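Local atomic coordinates of putative citrate lyase (Ralstonia eutropha, PDB entry 3QQW), a protein that folds as a TIM barrel and probably acts as a magnesium-dependent lyase of the citrate lyase family, perhaps on citramalyl-CoA. Residues C[263-266]-C[267-270]. Residues are numbered along the deposited sequence; the frame is centred on the assembly and turned at random. Where two conformers were deposited one is given.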
loop_
_atom_site.group_PDB
_atom_site.type_symbol
_atom_site.label_atom_id
_atom_site.label_comp_id
_atom_site.label_asym_id
_atom_site.label_seq_id
_atom_site.Cartn_x
_atom_site.Cartn_y
_atom_site.Cartn_z
ATOM N N ILE C 263 1.137 5.815 -27.963
ATOM C CA ILE C 263 1.040 4.794 -26.909
ATOM C C ILE C 263 1.953 3.615 -27.262
ATOM O O ILE C 263 2.752 3.212 -26.410
ATOM C CB ILE C 263 -0.412 4.349 -26.609
ATOM C CG1 ILE C 263 -1.201 5.481 -25.897
ATOM C CG2 ILE C 263 -0.440 3.059 -25.761
ATOM C CD1 ILE C 263 -2.733 5.352 -25.913
ATOM N N VAL C 264 1.858 3.079 -28.511
ATOM C CA VAL C 264 2.670 1.946 -28.965
ATOM C C VAL C 264 4.179 2.281 -28.828
ATOM O O VAL C 264 4.921 1.509 -28.221
ATOM C CB VAL C 264 2.284 1.510 -30.412
ATOM C CG1 VAL C 264 3.309 0.546 -31.016
ATOM C CG2 VAL C 264 0.879 0.901 -30.437
ATOM N N ASN C 265 4.602 3.449 -29.349
ATOM C CA ASN C 265 5.991 3.874 -29.334
ATOM C C ASN C 265 6.513 4.092 -27.917
ATOM O O ASN C 265 7.647 3.702 -27.635
ATOM C CB ASN C 265 6.196 5.113 -30.210
ATOM C CG ASN C 265 6.090 4.785 -31.693
ATOM O OD1 ASN C 265 5.266 5.344 -32.421
ATOM N ND2 ASN C 265 6.888 3.834 -32.178
ATOM N N ALA C 266 5.694 4.640 -27.013
ATOM C CA ALA C 266 6.118 4.842 -25.613
ATOM C C ALA C 266 6.325 3.507 -24.874
ATOM O O ALA C 266 7.172 3.414 -23.991
ATOM C CB ALA C 266 5.094 5.677 -24.879
HETATM N N MSE C 267 5.560 2.472 -25.266
HETATM C CA MSE C 267 5.562 1.142 -24.672
HETATM C C MSE C 267 6.591 0.195 -25.307
HETATM O O MSE C 267 6.833 -0.860 -24.738
HETATM C CB MSE C 267 4.160 0.582 -24.852
HETATM C CG MSE C 267 3.628 -0.172 -23.703
HETATM SE SE MSE C 267 3.294 0.795 -22.137
HETATM C CE MSE C 267 1.644 1.698 -22.540
ATOM N N ARG C 268 7.186 0.561 -26.466
ATOM C CA ARG C 268 8.169 -0.236 -27.208
ATOM C C ARG C 268 9.470 -0.494 -26.457
ATOM O O ARG C 268 9.991 0.435 -25.830
ATOM C CB ARG C 268 8.555 0.477 -28.517
ATOM C CG ARG C 268 7.664 0.135 -29.653
ATOM C CD ARG C 268 8.075 0.846 -30.906
ATOM N NE ARG C 268 7.144 0.522 -31.984
ATOM C CZ ARG C 268 7.354 0.798 -33.263
ATOM N NH1 ARG C 268 8.482 1.391 -33.646
ATOM N NH2 ARG C 268 6.448 0.469 -34.174
ATOM N N PRO C 269 10.080 -1.705 -26.593
ATOM C CA PRO C 269 11.410 -1.910 -25.989
ATOM C C PRO C 269 12.464 -1.174 -26.817
ATOM O O PRO C 269 12.247 -0.927 -28.014
ATOM C CB PRO C 269 11.616 -3.438 -26.021
ATOM C CG PRO C 269 10.468 -4.008 -26.795
ATOM C CD PRO C 269 9.638 -2.896 -27.359
ATOM N N ASP C 270 13.595 -0.812 -26.182
ATOM C CA ASP C 270 14.703 -0.120 -26.846
ATOM C C ASP C 270 15.269 -1.006 -27.963
ATOM O O ASP C 270 15.323 -2.230 -27.810
ATOM C CB ASP C 270 15.800 0.255 -25.827
ATOM C CG ASP C 270 15.366 1.180 -24.698
ATOM O OD1 ASP C 270 14.169 1.145 -24.320
ATOM O OD2 ASP C 270 16.236 1.895 -24.150
#
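Arg-268 lies alongside Asn-265, its side chain running in the same direction, and crosses Val-264 at a slant near the C-terminal end of helix 260-267. Its CB lies 3.5 Å from Asn-265 O, and its CG comes within 3.4 Å of Val-264 O, so the first methylenes rest against two backbone carbonyl oxygens. From CG to NE the chain is fully extended, which places CD 4.0 Å from Asn-265 CA and sets NE 4.0 Å from Val-264 CG1. One face of the guanidinium lies under the end of the Asn-265 amide, which sits off-centre toward the rim above NE, CZ and NH1, with the two planes 72° apart. A long arginine suits this partly exposed edge: its aliphatic part lies against the backbone while its polar head reaches on, NE making a weak hydrogen bond to Thr-317 O and NH2 being hydrogen-bonded elsewhere.

The helix follows the eighth strand of the TIM barrel, 251-254, and the loop leads on to helix 271-283. Met-267 N continues the helical pattern with a hydrogen bond to Ile-263 O (3.1 Å) and a weak one to Val-264 O; Arg-268 N adds another weak bond, to Asn-265 O. Met-267, a selenomethionine here, bends at chi2 and chi3 (67° and 77°), and its CE ends 4.1 Å from Ile-263 CG2. Both side chains point the same way and also touch Met-252 of the strand, a buried place that suits a branched aliphatic chain and the unbranched, flexible one of methionine, which the selenium variant keeps. Ala-266 touches Ala-240 and Cys-241 of helix 233-247, a helix-to-helix contact suited to a small side chain; Arg-244 of that helix donates a hydrogen bond to Arg-268 O.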